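PDB 6RJ1: Mgp-operon protein 3, which probably helps the human pathogen Mycoplasma pneumoniae attach to host cells, as an extracellular membrane-anchored adhesion protein also known as P40/P90. Local coordinates for residues 696-701 with 812-817; 496-501 with 536-541; 235-240 with 254-259. All coordinates share one frame; numbering follows the deposited sequence.

Contact 1: residues 696-701 with 812-817; sequences YGIVNE and LNFNPD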
loop_
_atom_site.group_PDB
_atom_site.type_symbol
_atom_site.label_atom_id
_atom_site.label_comp_id
_atom_site.label_asym_id
_atom_site.label_seq_id
_atom_site.Cartn_x
_atom_site.Cartn_y
_atom_site.Cartn_z
ATOM N N TYR A 696 -1.404 -7.833 -7.391
ATOM C CA TYR A 696 -1.781 -9.091 -6.733
ATOM C C TYR A 696 -1.124 -10.264 -7.446
ATOM O O TYR A 696 -0.680 -10.118 -8.586
ATOM C CB TYR A 696 -3.318 -9.258 -6.698
ATOM C CG TYR A 696 -3.970 -9.319 -8.068
ATOM C CD1 TYR A 696 -4.310 -8.154 -8.755
ATOM C CD2 TYR A 696 -4.252 -10.541 -8.674
ATOM C CE1 TYR A 696 -4.886 -8.202 -10.022
ATOM C CE2 TYR A 696 -4.840 -10.601 -9.937
ATOM C CZ TYR A 696 -5.146 -9.428 -10.611
ATOM O OH TYR A 696 -5.715 -9.474 -11.864
ATOM N N GLY A 697 -1.083 -11.414 -6.787
ATOM C CA GLY A 697 -0.507 -12.605 -7.389
ATOM C C GLY A 697 -0.358 -13.799 -6.477
ATOM O O GLY A 697 -0.581 -13.717 -5.263
ATOM N N ILE A 698 0.006 -14.927 -7.101
ATOM C CA ILE A 698 0.291 -16.215 -6.482
ATOM C C ILE A 698 1.787 -16.499 -6.699
ATOM O O ILE A 698 2.302 -16.265 -7.798
ATOM C CB ILE A 698 -0.658 -17.346 -6.996
ATOM C CG1 ILE A 698 -0.491 -18.636 -6.163
ATOM C CG2 ILE A 698 -0.538 -17.604 -8.534
ATOM C CD1 ILE A 698 -1.574 -19.679 -6.370
ATOM N N VAL A 699 2.488 -16.939 -5.645
ATOM C CA VAL A 699 3.923 -17.195 -5.707
ATOM C C VAL A 699 4.251 -18.569 -5.085
ATOM O O VAL A 699 3.770 -18.895 -3.996
ATOM C CB VAL A 699 4.771 -15.997 -5.153
ATOM C CG1 VAL A 699 3.966 -15.074 -4.236
ATOM C CG2 VAL A 699 6.072 -16.433 -4.499
ATOM N N ASN A 700 5.025 -19.390 -5.832
ATOM C CA ASN A 700 5.451 -20.732 -5.438
ATOM C C ASN A 700 6.769 -20.737 -4.657
ATOM O O ASN A 700 7.473 -19.722 -4.635
ATOM C CB ASN A 700 5.542 -21.655 -6.660
ATOM C CG ASN A 700 6.487 -21.191 -7.736
ATOM O OD1 ASN A 700 7.705 -21.133 -7.558
ATOM N ND2 ASN A 700 5.937 -20.863 -8.885
ATOM N N GLU A 701 7.110 -21.906 -4.054
ATOM C CA GLU A 701 8.318 -22.130 -3.251
ATOM C C GLU A 701 9.625 -21.748 -3.949
ATOM O O GLU A 701 10.497 -21.178 -3.293
ATOM C CB GLU A 701 8.396 -23.574 -2.730
ATOM C CG GLU A 701 7.515 -23.834 -1.518
ATOM C CD GLU A 701 8.138 -24.676 -0.417
ATOM O OE1 GLU A 701 8.492 -25.848 -0.688
ATOM O OE2 GLU A 701 8.259 -24.168 0.721
ATOM N N LEU A 812 -9.973 -12.186 -5.909
ATOM C CA LEU A 812 -8.872 -12.637 -6.750
ATOM C C LEU A 812 -9.027 -14.120 -7.025
ATOM O O LEU A 812 -9.072 -14.915 -6.095
ATOM C CB LEU A 812 -7.516 -12.283 -6.118
ATOM C CG LEU A 812 -7.359 -10.820 -5.678
ATOM C CD1 LEU A 812 -6.115 -10.633 -4.845
ATOM C CD2 LEU A 812 -7.412 -9.862 -6.864
ATOM N N ASN A 813 -9.185 -14.475 -8.304
ATOM C CA ASN A 813 -9.437 -15.844 -8.757
ATOM C C ASN A 813 -8.217 -16.512 -9.355
ATOM O O ASN A 813 -7.444 -15.877 -10.077
ATOM C CB ASN A 813 -10.626 -15.880 -9.721
ATOM C CG ASN A 813 -11.814 -15.116 -9.197
ATOM O OD1 ASN A 813 -12.469 -15.521 -8.231
ATOM N ND2 ASN A 813 -12.099 -13.974 -9.805
ATOM N N PHE A 814 -8.051 -17.808 -9.044
ATOM C CA PHE A 814 -6.913 -18.617 -9.480
ATOM C C PHE A 814 -7.343 -19.935 -10.111
ATOM O O PHE A 814 -8.431 -20.435 -9.820
ATOM C CB PHE A 814 -5.960 -18.888 -8.294
ATOM C CG PHE A 814 -5.555 -17.667 -7.499
ATOM C CD1 PHE A 814 -4.492 -16.873 -7.909
ATOM C CD2 PHE A 814 -6.243 -17.304 -6.351
ATOM C CE1 PHE A 814 -4.128 -15.736 -7.183
ATOM C CE2 PHE A 814 -5.879 -16.166 -5.628
ATOM C CZ PHE A 814 -4.826 -15.388 -6.052
ATOM N N ASN A 815 -6.476 -20.497 -10.975
ATOM C CA ASN A 815 -6.672 -21.791 -11.626
ATOM C C ASN A 815 -6.083 -22.858 -10.677
ATOM O O ASN A 815 -4.868 -22.878 -10.468
ATOM C CB ASN A 815 -5.976 -21.817 -12.993
ATOM C CG ASN A 815 -6.247 -23.051 -13.813
ATOM O OD1 ASN A 815 -5.955 -24.184 -13.412
ATOM N ND2 ASN A 815 -6.796 -22.854 -14.998
ATOM N N PRO A 816 -6.913 -23.717 -10.055
ATOM C CA PRO A 816 -6.358 -24.702 -9.105
ATOM C C PRO A 816 -5.591 -25.874 -9.735
ATOM O O PRO A 816 -4.828 -26.550 -9.036
ATOM C CB PRO A 816 -7.587 -25.165 -8.325
ATOM C CG PRO A 816 -8.723 -24.981 -9.267
ATOM C CD PRO A 816 -8.385 -23.816 -10.151
ATOM N N ASP A 817 -5.788 -26.113 -11.040
ATOM C CA ASP A 817 -5.115 -27.192 -11.765
ATOM C C ASP A 817 -3.662 -26.840 -12.121
ATOM O O ASP A 817 -2.871 -27.753 -12.383
ATOM C CB ASP A 817 -5.898 -27.579 -13.037
ATOM C CG ASP A 817 -7.380 -27.839 -12.836
ATOM O OD1 ASP A 817 -7.737 -28.522 -11.841
ATOM O OD2 ASP A 817 -8.182 -27.377 -13.681
#
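Tyr696, whose phenol OH is hydrogen-bonded to Ser833 OG, turns one face of its ring to Leu812. The methyl CD2 of Leu812 stands over that face, 3.8 Å from the ring centroid and 18° off the normal, a CH-pi contact displaced toward the rim. Its sister methyl CD1 sits at the base of the ring, 3.6 Å from Tyr696 CB. Tyr696 CG lies between its backbone N and carbonyl carbon (chi1 61°), a placement that presents the ring face rather than the hydroxyl to the leucine. One pair further along, Ile698 is met by the ring of Phe814, whose CE1 lies 3.8 Å from Ile698 CB; CD1 of the same ring also touches the CG2 branch at 4.1 Å. Between the two pairs, Gly697 adopts an almost fully extended backbone that glycine accepts readily.

The strands belong to two different sheets stacked face to face, their axes 8.7 Å apart and crossing at -32°, an arrangement consistent with neighbouring blades of a beta-propeller. Asn813 points to the other side of its strand, where Ser800, Ile832 and Pro913 bind its amide. Leucine, isoleucine and phenylalanine suit this buried interface because they need no polar partners; the tyrosine adds an apolar ring face. The two layers are thus joined by apolar packing, while the tyrosine hydroxyl is satisfied at its far end by Ser833, next to strand 834-838 of the second sheet.

Contact 2: residues 496-501 with 536-541; sequences TELNWG and PAYLIA
Leu498 and Trp500 both reach toward the phenol end of Tyr538, and Trp500 sits inside an Asx turn that starts at Asn499. The three lie in the MgpC adhesin region, a family of the beta-propeller clan, where strands 496-498 and 538-546 belong to one branched mixed sheet but pair with different neighbours. Tyr538 comes from the opposite direction. Leu498 CD1 sits on one side of the plane of the phenol ring, 3.3 Å from Tyr538 OH; Trp500 CZ2, at 3.3 Å from the same oxygen, lies only a little off the plane, on the opposite side. The indole and phenol planes are tilted by about 26°, and Trp500 CH2 approaches the rim of the Tyr538 ring near its plane. With CG anti to the carbonyl carbon, a chi1 of -66° swings the six-membered ring toward Tyr538. Leu498 gives a methyl and Trp500 a broad apolar ring to the buried phenol, whose hydroxyl can still reach a water.

The Asx turn around the tryptophan is closed by Gly501 N, which donates to Asn499 OD1 at 2.9 Å from above the carbonyl plane. Gly501 suits the spot, where a side chain would press against the preceding carbonyl O. Trp493 packs edge-to-face with Tyr538, and Val695 touches all three contacting side chains. The water lies in the phenol plane, 2.9 Å from Tyr538 OH, and donates to Thr496 O at 2.7 Å.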
loop_
_atom_site.group_PDB
_atom_site.type_symbol
_atom_site.label_atom_id
_atom_site.label_comp_id
_atom_site.label_asym_id
_atom_site.label_seq_id
_atom_site.Cartn_x
_atom_site.Cartn_y
_atom_site.Cartn_z
ATOM N N THR A 496 12.683 -6.994 -6.956
ATOM C CA THR A 496 11.645 -7.993 -7.204
ATOM C C THR A 496 10.774 -7.513 -8.360
ATOM O O THR A 496 9.900 -6.658 -8.180
ATOM C CB THR A 496 10.846 -8.339 -5.938
ATOM O OG1 THR A 496 11.741 -8.611 -4.863
ATOM C CG2 THR A 496 9.931 -9.533 -6.143
ATOM N N GLU A 497 11.054 -8.045 -9.557
ATOM C CA GLU A 497 10.340 -7.741 -10.787
ATOM C C GLU A 497 9.030 -8.527 -10.791
ATOM O O GLU A 497 9.028 -9.750 -10.630
ATOM C CB GLU A 497 11.211 -8.080 -12.005
ATOM C CG GLU A 497 10.713 -7.531 -13.334
ATOM C CD GLU A 497 11.409 -8.158 -14.529
ATOM O OE1 GLU A 497 11.048 -9.299 -14.903
ATOM O OE2 GLU A 497 12.328 -7.512 -15.085
ATOM N N LEU A 498 7.916 -7.811 -10.922
ATOM C CA LEU A 498 6.586 -8.408 -10.937
ATOM C C LEU A 498 5.996 -8.323 -12.335
ATOM O O LEU A 498 6.457 -7.532 -13.165
ATOM C CB LEU A 498 5.654 -7.697 -9.928
ATOM C CG LEU A 498 6.096 -7.667 -8.454
ATOM C CD1 LEU A 498 5.127 -6.907 -7.613
ATOM C CD2 LEU A 498 6.257 -9.064 -7.872
ATOM N N ASN A 499 5.006 -9.176 -12.604
ATOM C CA ASN A 499 4.268 -9.156 -13.853
ATOM C C ASN A 499 3.135 -8.162 -13.617
ATOM O O ASN A 499 2.385 -8.290 -12.645
ATOM C CB ASN A 499 3.739 -10.543 -14.199
ATOM C CG ASN A 499 3.045 -10.666 -15.535
ATOM O OD1 ASN A 499 2.694 -9.689 -16.207
ATOM N ND2 ASN A 499 2.824 -11.892 -15.948
ATOM N N TRP A 500 3.076 -7.128 -14.461
ATOM C CA TRP A 500 2.098 -6.048 -14.377
ATOM C C TRP A 500 0.881 -6.312 -15.276
ATOM O O TRP A 500 -0.052 -5.509 -15.318
ATOM C CB TRP A 500 2.789 -4.702 -14.668
ATOM C CG TRP A 500 3.787 -4.344 -13.602
ATOM C CD1 TRP A 500 5.070 -4.801 -13.486
ATOM C CD2 TRP A 500 3.551 -3.516 -12.458
ATOM N NE1 TRP A 500 5.650 -4.308 -12.339
ATOM C CE2 TRP A 500 4.737 -3.516 -11.687
ATOM C CE3 TRP A 500 2.456 -2.752 -12.019
ATOM C CZ2 TRP A 500 4.849 -2.800 -10.487
ATOM C CZ3 TRP A 500 2.573 -2.037 -10.836
ATOM C CH2 TRP A 500 3.752 -2.080 -10.075
ATOM N N GLY A 501 0.892 -7.468 -15.937
ATOM C CA GLY A 501 -0.168 -7.910 -16.830
ATOM C C GLY A 501 0.326 -8.002 -18.252
ATOM O O GLY A 501 0.171 -9.034 -18.905
ATOM N N PRO A 536 9.902 0.246 -6.295
ATOM C CA PRO A 536 10.502 0.077 -4.967
ATOM C C PRO A 536 9.563 -0.118 -3.776
ATOM O O PRO A 536 10.007 -0.629 -2.760
ATOM C CB PRO A 536 11.258 1.391 -4.796
ATOM C CG PRO A 536 10.345 2.383 -5.436
ATOM C CD PRO A 536 9.810 1.677 -6.652
ATOM N N ALA A 537 8.332 0.393 -3.839
ATOM C CA ALA A 537 7.452 0.366 -2.682
ATOM C C ALA A 537 6.038 -0.094 -2.950
ATOM O O ALA A 537 5.506 0.075 -4.052
ATOM C CB ALA A 537 7.440 1.733 -2.017
ATOM N N TYR A 538 5.431 -0.676 -1.900
ATOM C CA TYR A 538 4.066 -1.178 -1.910
ATOM C C TYR A 538 3.368 -0.916 -0.581
ATOM O O TYR A 538 4.020 -0.870 0.463
ATOM C CB TYR A 538 4.054 -2.691 -2.244
ATOM C CG TYR A 538 4.553 -3.005 -3.641
ATOM C CD1 TYR A 538 3.706 -2.912 -4.742
ATOM C CD2 TYR A 538 5.890 -3.336 -3.870
ATOM C CE1 TYR A 538 4.174 -3.146 -6.034
ATOM C CE2 TYR A 538 6.369 -3.567 -5.156
ATOM C CZ TYR A 538 5.505 -3.484 -6.234
ATOM O OH TYR A 538 5.987 -3.719 -7.499
ATOM N N LEU A 539 2.026 -0.740 -0.634
ATOM C CA LEU A 539 1.114 -0.598 0.525
ATOM C C LEU A 539 0.336 -1.926 0.589
ATOM O O LEU A 539 -0.691 -2.099 -0.066
ATOM C CB LEU A 539 0.202 0.626 0.376
ATOM C CG LEU A 539 0.933 1.968 0.371
ATOM C CD1 LEU A 539 0.582 2.774 -0.851
ATOM C CD2 LEU A 539 0.683 2.742 1.655
ATOM N N ILE A 540 0.937 -2.898 1.289
ATOM C CA ILE A 540 0.539 -4.307 1.394
ATOM C C ILE A 540 -0.821 -4.503 2.052
ATOM O O ILE A 540 -0.953 -4.283 3.253
ATOM C CB ILE A 540 1.670 -5.141 2.100
ATOM C CG1 ILE A 540 3.070 -4.878 1.473
ATOM C CG2 ILE A 540 1.349 -6.645 2.186
ATOM C CD1 ILE A 540 3.355 -5.464 0.072
ATOM N N ALA A 541 -1.805 -4.998 1.278
ATOM C CA ALA A 541 -3.147 -5.313 1.776
ATOM C C ALA A 541 -3.136 -6.610 2.608
ATOM O O ALA A 541 -4.016 -6.815 3.447
ATOM C CB ALA A 541 -4.117 -5.448 0.619
HETATM O O HOH W 1 8.808 -4.196 -7.984
#

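Contact 3: residues 235-240 with 254-259; sequences SWPVYE and SSWKNS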
loop_
_atom_site.group_PDB
_atom_site.type_symbol
_atom_site.label_atom_id
_atom_site.label_comp_id
_atom_site.label_asym_id
_atom_site.label_seq_id
_atom_site.Cartn_x
_atom_site.Cartn_y
_atom_site.Cartn_z
ATOM N N SER A 235 14.070 13.031 9.528
ATOM C CA SER A 235 12.843 12.635 10.222
ATOM C C SER A 235 11.645 13.376 9.670
ATOM O O SER A 235 11.743 14.566 9.332
ATOM C CB SER A 235 12.948 12.916 11.715
ATOM O OG SER A 235 13.972 12.134 12.297
ATOM N N TRP A 236 10.497 12.683 9.619
ATOM C CA TRP A 236 9.239 13.287 9.205
ATOM C C TRP A 236 8.715 14.101 10.395
ATOM O O TRP A 236 8.931 13.692 11.548
ATOM C CB TRP A 236 8.200 12.204 8.908
ATOM C CG TRP A 236 8.454 11.355 7.709
ATOM C CD1 TRP A 236 8.762 11.776 6.446
ATOM C CD2 TRP A 236 8.255 9.942 7.623
ATOM N NE1 TRP A 236 8.813 10.700 5.590
ATOM C CE2 TRP A 236 8.520 9.560 6.290
ATOM C CE3 TRP A 236 7.911 8.948 8.559
ATOM C CZ2 TRP A 236 8.439 8.231 5.865
ATOM C CZ3 TRP A 236 7.817 7.637 8.135
ATOM C CH2 TRP A 236 8.092 7.283 6.807
ATOM N N PRO A 237 7.999 15.226 10.181
ATOM C CA PRO A 237 7.410 15.920 11.334
ATOM C C PRO A 237 6.080 15.272 11.717
ATOM O O PRO A 237 5.459 14.584 10.901
ATOM C CB PRO A 237 7.222 17.356 10.835
ATOM C CG PRO A 237 7.283 17.284 9.330
ATOM C CD PRO A 237 7.614 15.876 8.914
ATOM N N VAL A 238 5.652 15.476 12.970
ATOM C CA VAL A 238 4.362 14.968 13.471
ATOM C C VAL A 238 3.235 15.811 12.849
ATOM O O VAL A 238 2.121 15.333 12.671
ATOM C CB VAL A 238 4.269 14.942 15.024
ATOM C CG1 VAL A 238 4.516 13.554 15.596
ATOM C CG2 VAL A 238 5.137 16.007 15.695
ATOM N N TYR A 239 3.572 17.059 12.483
ATOM C CA TYR A 239 2.698 18.049 11.864
ATOM C C TYR A 239 2.614 17.849 10.360
ATOM O O TYR A 239 3.593 17.451 9.716
ATOM C CB TYR A 239 3.181 19.479 12.179
ATOM C CG TYR A 239 3.677 19.642 13.596
ATOM C CD1 TYR A 239 2.786 19.836 14.649
ATOM C CD2 TYR A 239 5.034 19.565 13.894
ATOM C CE1 TYR A 239 3.235 19.944 15.966
ATOM C CE2 TYR A 239 5.495 19.675 15.206
ATOM C CZ TYR A 239 4.591 19.871 16.241
ATOM O OH TYR A 239 5.041 19.981 17.534
ATOM N N GLU A 240 1.433 18.136 9.804
ATOM C CA GLU A 240 1.143 18.062 8.374
ATOM C C GLU A 240 0.192 19.202 7.978
ATOM O O GLU A 240 -0.685 19.555 8.772
ATOM C CB GLU A 240 0.631 16.672 7.948
ATOM C CG GLU A 240 -0.598 16.163 8.689
ATOM C CD GLU A 240 -1.342 15.085 7.931
ATOM O OE1 GLU A 240 -1.758 15.350 6.781
ATOM O OE2 GLU A 240 -1.508 13.974 8.483
ATOM N N SER A 254 15.746 21.893 5.577
ATOM C CA SER A 254 16.477 23.016 6.174
ATOM C C SER A 254 15.538 24.142 6.616
ATOM O O SER A 254 15.622 24.564 7.769
ATOM C CB SER A 254 17.551 23.539 5.227
ATOM O OG SER A 254 18.434 24.408 5.921
ATOM N N SER A 255 14.606 24.575 5.730
ATOM C CA SER A 255 13.605 25.600 6.041
ATOM C C SER A 255 12.686 25.154 7.182
ATOM O O SER A 255 12.313 25.983 8.019
ATOM C CB SER A 255 12.774 25.940 4.813
ATOM O OG SER A 255 13.546 26.643 3.856
ATOM N N TRP A 256 12.350 23.842 7.232
ATOM C CA TRP A 256 11.529 23.272 8.290
ATOM C C TRP A 256 12.266 23.393 9.621
ATOM O O TRP A 256 11.763 24.044 10.531
ATOM C CB TRP A 256 11.159 21.806 7.994
ATOM C CG TRP A 256 10.187 21.244 8.995
ATOM C CD1 TRP A 256 10.486 20.520 10.112
ATOM C CD2 TRP A 256 8.774 21.480 9.038
ATOM N NE1 TRP A 256 9.343 20.255 10.825
ATOM C CE2 TRP A 256 8.275 20.830 10.187
ATOM C CE3 TRP A 256 7.876 22.170 8.207
ATOM C CZ2 TRP A 256 6.916 20.850 10.529
ATOM C CZ3 TRP A 256 6.532 22.185 8.542
ATOM C CH2 TRP A 256 6.061 21.514 9.680
ATOM N N LYS A 257 13.482 22.822 9.700
ATOM C CA LYS A 257 14.360 22.819 10.868
ATOM C C LYS A 257 14.645 24.231 11.396
ATOM O O LYS A 257 14.518 24.466 12.597
ATOM C CB LYS A 257 15.675 22.096 10.518
ATOM C CG LYS A 257 16.601 21.813 11.699
ATOM C CD LYS A 257 17.954 21.262 11.241
ATOM C CE LYS A 257 17.997 19.749 11.191
ATOM N NZ LYS A 257 19.261 19.253 10.589
ATOM N N ASN A 258 15.006 25.161 10.499
ATOM C CA ASN A 258 15.373 26.531 10.855
ATOM C C ASN A 258 14.216 27.434 11.281
ATOM O O ASN A 258 14.436 28.303 12.132
ATOM C CB ASN A 258 16.163 27.199 9.723
ATOM C CG ASN A 258 17.474 26.523 9.361
ATOM O OD1 ASN A 258 18.006 25.665 10.087
ATOM N ND2 ASN A 258 18.022 26.897 8.210
ATOM N N SER A 259 13.007 27.276 10.690
ATOM C CA SER A 259 11.897 28.171 11.034
ATOM C C SER A 259 10.519 27.515 11.150
ATOM O O SER A 259 9.912 27.574 12.223
ATOM C CB SER A 259 11.832 29.342 10.055
ATOM O OG SER A 259 11.634 28.911 8.718
#
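A helix docked on a short antiparallel strand pair is the setting here: Trp256, in the first turn of helix 253-267, packs against Pro237 and Tyr239, at the entry to strand 239-241. The puckered pyrrolidine of Pro237 leans obliquely over one face of the indole, touching with CB and CG. Its CG stands 3.6 Å above the indole plane, offset toward the rim, and its CB comes to 3.5 Å from Trp256 CZ2. Tyr239 meets the same carbon differently, its side chain running at about a right angle to that of Trp256, with Tyr239 CD2 at the indole edge, 4.1 Å from Trp256 CZ2. Trp256 CG is anti to the backbone N (chi1 -174°), which carries the indole away from the helix to the proline and tyrosine. A broad ring suits this place because it can offer a face to one partner and an edge to the other; the proline supplies apolar CB and CG methylenes to the aromatic face. Val238 CG2 lies over one face of the Tyr239 ring.

On the helix, Ser255 O accepts from both Ser259 N at 3.0 Å and Ser259 OG at 3.1 Å. Farther along the same helix, Ala264 touches both aromatic rings. Strand 239-241 pairs with strand 356-358, while Trp236 points away from helix 253-267 and packs on helix 446-454, so that this segment lies between the two helices.

How the contacts relate
Along the chain the contacts come in series: contact 3 closes first, then contact 2, then contact 1. Contacts 1 and 2 are neighbours, their centres 15 Å apart, and both reach the same branched ten-stranded sheet. Strand 693-699, which supplies one side of contact 1, also has Val695 touching the side chains of contact 2. Contact 1 joins that sheet to the separate five-stranded sheet containing strand 808-815, whereas contact 2 packs side chains within it. Contact 3 lies apart, about 30 Å from contact 2 and 44 Å from contact 1 between centres, across the chain's centre from the latter. It joins helix 253-267 to the segment leading into strand 239-241, part of a separate two-stranded sheet.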